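Local atomic coordinates of chorismate mutase (Clostridium thermocellum, PDB entry 1XHO), a protein that probably catalyses the rearrangement of chorismate to prephenate, a step toward phenylalanine and tyrosine, as a trimeric enzyme of the type I chorismate mutase family. Residues N64-E67 and E68-I72; D126-K129 and K130-K133; I89-N93 and M94-S98. All blocks are in the same frame, centred on the assembly; numbering follows the deposited sequence.

How the interactions relate
Interaction 1 lies between the other two, its centre 13 Å from each. It meets interaction 2 where N64 OD1 accepts a probable hydrogen bond from K133 N (2.8 Å), and interaction 3 where E68 OE2 does the same with S98 N (2.7 Å). Interactions 2 and 3 do not touch within the chain: their centres are 24 Å apart and their nearest atoms about 12 Å. Across the trimer, however, K129 of a neighbouring subunit hydrogen-bonds to the backbone oxygens of E68 and I71, bringing one subunit's 126-133 loop to another's 64-72 turn. Active sites in this family lie at subunit interfaces; no ligand marks one here.

Interaction 1. Residues N64-E67 and E68-I72; sequences NGLE and EDDII
D70 reaches back three residues and takes hold of the backbone of E67. Its CB lies 3.3 Å from E67 O and on another side meets CD2 of L66 at 3.8 Å, the two side chains passing at a slant. At the next atom, CG stands beside D70's own backbone N (chi1 -54°), which turns the carboxylate toward the preceding chain and leaves CG 3.5 Å from E67 O. At the tip, OD2 accepts the E67 amide: E67 N to D70 OD2 is 2.7 Å and almost straight, with an N-H...O angle of 174°. The donor comes in on the anti side of the carboxylate, 21° out of its plane. OD2 also lies 3.5 Å from CA of L66.

The backbone answers in the other direction. D70 N donates to E67 O at 2.8 Å, so E67 and D70 are joined by two bonds, amide to carboxylate one way and amide to backbone carbonyl the other, which should restrict rotation of the aspartate. CG1 of I71 rests 3.8 Å from the same E67 oxygen. E68 turns its carboxylate elsewhere, to S98 N and T99, while L66 packs on M121, V123 and I35 of the sheet.

Upstream, G65 with its positive phi is the C-prime residue of the Schellman motif that ends helix 46-63. A 3-10 turn at 68-70 then leads into strand 71-78, completing the return from helix to sheet and closing a beta-alpha-beta crossover from strand 32-40.

Interaction 2. Residues D126-K129 and K130-K133; sequences DKDK and KDIK
D128 and K130 are brought together by the shape of the lysine. K130 CG sits between its backbone N and carbonyl carbon (chi1 68°), and after an extended middle the chain bends at its last torsion (chi4 -57°), carrying NZ back to the carboxylate of D128. D128 and D131 each hold CG beside the backbone N, and their side chains lie alongside one another, pointing the same way.

K130 NZ and D128 OD2 form a salt bridge of 3.0 Å, with the ammonium also close to D128 CB. D131 OD2 accepts a weak hydrogen bond from D128 N, at 3.5 Å. The two carboxylates come within 4.1 Å, OD2 of D128 to OD2 of D131, with their planes turned 58° apart; the nearby ammonium of K130 probably eases this like-charge approach. K127 crosses D131 at about a right angle, its CD 3.9 Å from CB of D131.

The backbone here makes a compact turn. D128 O is gripped by two amides: D131 N at 2.8 Å and I132 N at 3.3 Å. The I132 amide is shared, since I132 N also reaches K129 O at 3.2 Å.

The turn belongs to the loop from strand 116-124 to strand 135-136. I132 faces strand 32-40, touching W33 and I35, and also packs on N64 just after helix 46-63. K129 stretches outward instead, its NZ bonded to I71 O and T99 OG1 of a neighbouring subunit, at the start of that subunit's strand 71-78 and just before its strand 100-105.

Interaction 3. Residues I89-N93 and M94-S98; sequences IAARN and MGWTS
A91 and W96 are joined by a backbone bond across this helix end: W96 N donates to A91 O at 2.8 Å. Just before it, G95 N reaches R92 O at 3.1 Å. M94 N keeps a longer, helix-like bond to A90 O, at 3.3 Å. The carbonyls of A90, A91 and R92 are thus met by amides of the residues after the helix. A further polar link leaves the segment at N93, whose ND2 makes a weak hydrogen bond to Q54 OE1 on helix 46-63.

The pair from W96 N to A91 O and from G95 N to R92 O makes this a Schellman motif, with G95 as C-prime residue. G95 has a positive phi (85°), which a glycine adopts readily, and it reverses the chain out of the helix after M94, the first residue to leave helical geometry. W96 then forms the centre of an inverse gamma turn, and the chain runs on toward strand 100-105.

Side-chain packing involves M94, W96 and A91. M94 is modelled as selenomethionine. Its CG lies between its own backbone N and carbonyl carbon (chi1 64°), a position that sets CG 4.1 Å above the W96 ring, over its centre. The same side chain also borders two carbonyl oxygens: M94 CG lies 3.4 Å from A91 O, and the selenium of M94 lies 3.7 Å from A90 O. CE3 of W96 meets the methyl CB of A91 at 4.0 Å. Beyond the turn, the indole packs on I71 and I74 of strand 71-78, and M94 touches L57 of helix 46-63.

R92 and T97 pack by their aliphatic parts: CG of the extended R92 lies 3.8 Å from T97 CG2, the two chains oblique to each other.

Interaction 1. Residues N64-E67 and E68-I72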
loop_
_atom_site.group_PDB
_atom_site.type_symbol
_atom_site.label_atom_id
_atom_site.label_comp_id
_atom_site.label_asym_id
_atom_site.label_seq_id
_atom_site.Cartn_x
_atom_site.Cartn_y
_atom_site.Cartn_z
ATOM N N ASN C 64 14.953 -6.423 -14.104
ATOM C CA ASN C 64 15.341 -5.062 -13.728
ATOM C C ASN C 64 16.733 -4.949 -13.093
ATOM O O ASN C 64 17.095 -3.884 -12.591
ATOM C CB ASN C 64 14.266 -4.443 -12.825
ATOM C CG ASN C 64 12.952 -4.242 -13.551
ATOM O OD1 ASN C 64 12.817 -3.321 -14.347
ATOM N ND2 ASN C 64 11.978 -5.108 -13.288
ATOM N N GLY C 65 17.516 -6.030 -13.150
ATOM C CA GLY C 65 18.895 -6.045 -12.625
ATOM C C GLY C 65 19.023 -5.596 -11.171
ATOM O O GLY C 65 19.929 -4.843 -10.824
ATOM N N LEU C 66 18.118 -6.066 -10.319
ATOM C CA LEU C 66 18.026 -5.585 -8.944
ATOM C C LEU C 66 18.625 -6.578 -7.984
ATOM O O LEU C 66 18.484 -7.775 -8.178
ATOM C CB LEU C 66 16.568 -5.407 -8.545
ATOM C CG LEU C 66 15.714 -4.435 -9.337
ATOM C CD1 LEU C 66 14.241 -4.652 -8.971
ATOM C CD2 LEU C 66 16.161 -2.996 -9.072
ATOM N N GLU C 67 19.285 -6.062 -6.949
ATOM C CA GLU C 67 19.626 -6.832 -5.744
ATOM C C GLU C 67 18.845 -6.236 -4.579
ATOM O O GLU C 67 18.336 -5.120 -4.696
ATOM C CB GLU C 67 21.136 -6.749 -5.460
ATOM C CG GLU C 67 21.959 -7.782 -6.222
ATOM C CD GLU C 67 23.459 -7.476 -6.226
ATOM O OE1 GLU C 67 23.936 -6.710 -5.358
ATOM O OE2 GLU C 67 24.162 -8.008 -7.100
ATOM N N GLU C 68 18.767 -6.957 -3.456
ATOM C CA GLU C 68 18.039 -6.460 -2.265
ATOM C C GLU C 68 18.426 -5.030 -1.831
ATOM O O GLU C 68 17.571 -4.286 -1.341
ATOM C CB GLU C 68 18.188 -7.402 -1.061
ATOM C CG GLU C 68 17.110 -7.128 0.017
ATOM C CD GLU C 68 17.410 -7.698 1.395
ATOM O OE1 GLU C 68 18.479 -8.311 1.605
ATOM O OE2 GLU C 68 16.549 -7.537 2.282
ATOM N N ASP C 69 19.703 -4.665 -1.995
ATOM C CA ASP C 69 20.183 -3.274 -1.762
ATOM C C ASP C 69 19.361 -2.198 -2.484
ATOM O O ASP C 69 19.278 -1.062 -2.023
ATOM C CB ASP C 69 21.643 -3.118 -2.231
ATOM C CG ASP C 69 22.652 -3.550 -1.191
ATOM O OD1 ASP C 69 22.344 -3.487 0.022
ATOM O OD2 ASP C 69 23.779 -3.930 -1.593
ATOM N N ASP C 70 18.791 -2.557 -3.628
ATOM C CA ASP C 70 18.074 -1.607 -4.480
ATOM C C ASP C 70 16.603 -1.438 -4.087
ATOM O O ASP C 70 15.965 -0.461 -4.490
ATOM C CB ASP C 70 18.157 -2.064 -5.945
ATOM C CG ASP C 70 19.602 -2.300 -6.412
ATOM O OD1 ASP C 70 20.438 -1.398 -6.202
ATOM O OD2 ASP C 70 19.890 -3.386 -6.981
ATOM N N ILE C 71 16.081 -2.392 -3.310
ATOM C CA ILE C 71 14.640 -2.490 -3.017
ATOM C C ILE C 71 14.254 -1.680 -1.769
ATOM O O ILE C 71 14.806 -1.865 -0.693
ATOM C CB ILE C 71 14.196 -3.980 -2.879
ATOM C CG1 ILE C 71 14.625 -4.769 -4.121
ATOM C CG2 ILE C 71 12.679 -4.097 -2.670
ATOM C CD1 ILE C 71 14.224 -6.229 -4.102
ATOM N N ILE C 72 13.303 -0.770 -1.938
ATOM C CA ILE C 72 12.829 0.085 -0.850
ATOM C C ILE C 72 11.732 -0.643 -0.062
ATOM O O ILE C 72 11.775 -0.726 1.172
ATOM C CB ILE C 72 12.291 1.427 -1.406
ATOM C CG1 ILE C 72 13.410 2.159 -2.173
ATOM C CG2 ILE C 72 11.706 2.295 -0.271
ATOM C CD1 ILE C 72 12.928 3.322 -3.012
#

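Interaction 2. Residues D126-K129 and K130-K133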
loop_
_atom_site.group_PDB
_atom_site.type_symbol
_atom_site.label_atom_id
_atom_site.label_comp_id
_atom_site.label_asym_id
_atom_site.label_seq_id
_atom_site.Cartn_x
_atom_site.Cartn_y
_atom_site.Cartn_z
ATOM N N ASP C 126 18.704 3.484 -11.633
ATOM C CA ASP C 126 19.214 4.480 -12.575
ATOM C C ASP C 126 18.496 4.378 -13.920
ATOM O O ASP C 126 18.769 5.160 -14.834
ATOM C CB ASP C 126 20.742 4.343 -12.751
ATOM C CG ASP C 126 21.152 3.055 -13.452
ATOM O OD1 ASP C 126 20.334 2.114 -13.535
ATOM O OD2 ASP C 126 22.304 2.985 -13.917
ATOM N N LYS C 127 17.584 3.410 -14.037
ATOM C CA LYS C 127 16.760 3.276 -15.239
ATOM C C LYS C 127 15.646 4.313 -15.245
ATOM O O LYS C 127 15.239 4.811 -14.191
ATOM C CB LYS C 127 16.160 1.862 -15.359
ATOM C CG LYS C 127 17.137 0.794 -15.838
ATOM C CD LYS C 127 17.664 1.106 -17.249
ATOM C CE LYS C 127 18.350 -0.100 -17.909
ATOM N NZ LYS C 127 18.464 0.064 -19.395
ATOM N N ASP C 128 15.178 4.643 -16.447
ATOM C CA ASP C 128 14.031 5.533 -16.632
ATOM C C ASP C 128 12.748 4.746 -16.430
ATOM O O ASP C 128 12.727 3.529 -16.619
ATOM C CB ASP C 128 14.045 6.167 -18.034
ATOM C CG ASP C 128 14.942 7.396 -18.115
ATOM O OD1 ASP C 128 14.749 8.329 -17.300
ATOM O OD2 ASP C 128 15.834 7.433 -18.993
ATOM N N LYS C 129 11.680 5.445 -16.053
ATOM C CA LYS C 129 10.358 4.825 -15.878
ATOM C C LYS C 129 9.988 3.909 -17.057
ATOM O O LYS C 129 9.556 2.770 -16.863
ATOM C CB LYS C 129 9.282 5.903 -15.704
ATOM C CG LYS C 129 8.003 5.386 -15.072
ATOM C CD LYS C 129 6.945 6.462 -15.011
ATOM C CE LYS C 129 5.662 5.927 -14.416
ATOM N NZ LYS C 129 4.594 6.945 -14.378
ATOM N N LYS C 130 10.181 4.420 -18.268
ATOM C CA LYS C 130 9.894 3.689 -19.506
ATOM C C LYS C 130 10.719 2.407 -19.694
ATOM O O LYS C 130 10.338 1.539 -20.472
ATOM C CB LYS C 130 10.102 4.620 -20.722
ATOM C CG LYS C 130 11.569 5.024 -20.959
ATOM C CD LYS C 130 11.710 6.047 -22.076
ATOM C CE LYS C 130 13.178 6.355 -22.364
ATOM N NZ LYS C 130 13.879 6.836 -21.143
ATOM N N ASP C 131 11.847 2.305 -18.992
ATOM C CA ASP C 131 12.727 1.133 -19.065
ATOM C C ASP C 131 12.390 0.055 -18.027
ATOM O O ASP C 131 12.757 -1.105 -18.205
ATOM C CB ASP C 131 14.196 1.558 -18.908
ATOM C CG ASP C 131 14.637 2.563 -19.972
ATOM O OD1 ASP C 131 14.111 2.515 -21.110
ATOM O OD2 ASP C 131 15.509 3.405 -19.658
ATOM N N ILE C 132 11.700 0.435 -16.950
ATOM C CA ILE C 132 11.277 -0.533 -15.922
ATOM C C ILE C 132 10.478 -1.651 -16.594
ATOM O O ILE C 132 9.657 -1.388 -17.463
ATOM C CB ILE C 132 10.367 0.123 -14.806
ATOM C CG1 ILE C 132 11.077 1.287 -14.087
ATOM C CG2 ILE C 132 9.895 -0.939 -13.790
ATOM C CD1 ILE C 132 12.260 0.870 -13.213
ATOM N N LYS C 133 10.738 -2.893 -16.209
ATOM C CA LYS C 133 9.980 -4.030 -16.725
ATOM C C LYS C 133 9.017 -4.555 -15.659
ATOM O O LYS C 133 9.429 -5.099 -14.633
ATOM C CB LYS C 133 10.921 -5.139 -17.192
ATOM C CG LYS C 133 11.755 -4.758 -18.412
#

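Interaction 3. Residues I89-N93 and M94-S98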
loop_
_atom_site.group_PDB
_atom_site.type_symbol
_atom_site.label_atom_id
_atom_site.label_comp_id
_atom_site.label_asym_id
_atom_site.label_seq_id
_atom_site.Cartn_x
_atom_site.Cartn_y
_atom_site.Cartn_z
ATOM N N ILE C 89 6.703 -14.531 2.738
ATOM C CA ILE C 89 7.631 -15.630 3.056
ATOM C C ILE C 89 8.606 -15.900 1.891
ATOM O O ILE C 89 9.771 -16.255 2.129
ATOM C CB ILE C 89 6.870 -16.935 3.412
ATOM C CG1 ILE C 89 6.111 -16.770 4.728
ATOM C CG2 ILE C 89 7.842 -18.121 3.529
ATOM C CD1 ILE C 89 4.947 -17.749 4.892
ATOM N N ALA C 90 8.130 -15.713 0.651
ATOM C CA ALA C 90 8.956 -15.903 -0.547
ATOM C C ALA C 90 10.201 -15.023 -0.535
ATOM O O ALA C 90 11.289 -15.500 -0.846
ATOM C CB ALA C 90 8.145 -15.658 -1.817
ATOM N N ALA C 91 10.039 -13.751 -0.161
ATOM C CA ALA C 91 11.168 -12.814 -0.084
ATOM C C ALA C 91 12.162 -13.228 1.000
ATOM O O ALA C 91 13.374 -13.093 0.830
ATOM C CB ALA C 91 10.667 -11.392 0.166
ATOM N N ARG C 92 11.641 -13.734 2.113
ATOM C CA ARG C 92 12.478 -14.228 3.201
ATOM C C ARG C 92 13.272 -15.485 2.791
ATOM O O ARG C 92 14.443 -15.595 3.118
ATOM C CB ARG C 92 11.635 -14.511 4.449
ATOM C CG ARG C 92 12.451 -14.489 5.714
ATOM C CD ARG C 92 11.749 -15.169 6.885
ATOM N NE ARG C 92 12.688 -15.400 7.983
ATOM C CZ ARG C 92 13.588 -16.385 8.023
ATOM N NH1 ARG C 92 13.687 -17.264 7.027
ATOM N NH2 ARG C 92 14.397 -16.494 9.074
ATOM N N ASN C 93 12.624 -16.420 2.085
ATOM C CA ASN C 93 13.296 -17.624 1.548
ATOM C C ASN C 93 14.532 -17.285 0.718
ATOM O O ASN C 93 15.599 -17.885 0.888
ATOM C CB ASN C 93 12.351 -18.432 0.649
ATOM C CG ASN C 93 11.259 -19.139 1.414
ATOM O OD1 ASN C 93 11.125 -18.990 2.629
ATOM N ND2 ASN C 93 10.462 -19.922 0.698
HETATM N N MSE C 94 14.376 -16.318 -0.179
HETATM C CA MSE C 94 15.447 -15.928 -1.092
HETATM C C MSE C 94 16.414 -14.882 -0.501
HETATM O O MSE C 94 17.165 -14.226 -1.232
HETATM C CB MSE C 94 14.851 -15.442 -2.415
HETATM C CG MSE C 94 14.002 -14.185 -2.331
HETATM SE SE MSE C 94 12.795 -14.056 -3.876
HETATM C CE MSE C 94 14.195 -13.959 -5.276
ATOM N N GLY C 95 16.390 -14.736 0.819
ATOM C CA GLY C 95 17.371 -13.944 1.529
ATOM C C GLY C 95 17.093 -12.461 1.615
ATOM O O GLY C 95 17.985 -11.698 1.987
ATOM N N TRP C 96 15.872 -12.034 1.281
ATOM C CA TRP C 96 15.514 -10.619 1.421
ATOM C C TRP C 96 14.948 -10.389 2.828
ATOM O O TRP C 96 13.745 -10.210 3.026
ATOM C CB TRP C 96 14.548 -10.149 0.321
ATOM C CG TRP C 96 15.083 -10.276 -1.094
ATOM C CD1 TRP C 96 16.363 -10.581 -1.471
ATOM C CD2 TRP C 96 14.350 -10.063 -2.310
ATOM N NE1 TRP C 96 16.462 -10.596 -2.840
ATOM C CE2 TRP C 96 15.243 -10.276 -3.380
ATOM C CE3 TRP C 96 13.019 -9.728 -2.599
ATOM C CZ2 TRP C 96 14.852 -10.165 -4.715
ATOM C CZ3 TRP C 96 12.634 -9.608 -3.931
ATOM C CH2 TRP C 96 13.544 -9.827 -4.969
ATOM N N THR C 97 15.857 -10.405 3.798
ATOM C CA THR C 97 15.519 -10.350 5.204
ATOM C C THR C 97 15.730 -8.947 5.780
ATOM O O THR C 97 15.492 -8.739 6.964
ATOM C CB THR C 97 16.333 -11.406 5.994
ATOM O OG1 THR C 97 17.731 -11.285 5.682
ATOM C CG2 THR C 97 15.868 -12.821 5.620
ATOM N N SER C 98 16.141 -7.992 4.935
ATOM C CA SER C 98 16.363 -6.606 5.361
ATOM C C SER C 98 15.414 -5.613 4.675
ATOM O O SER C 98 15.673 -4.410 4.669
ATOM C CB SER C 98 17.818 -6.182 5.087
ATOM O OG SER C 98 18.750 -7.092 5.667
#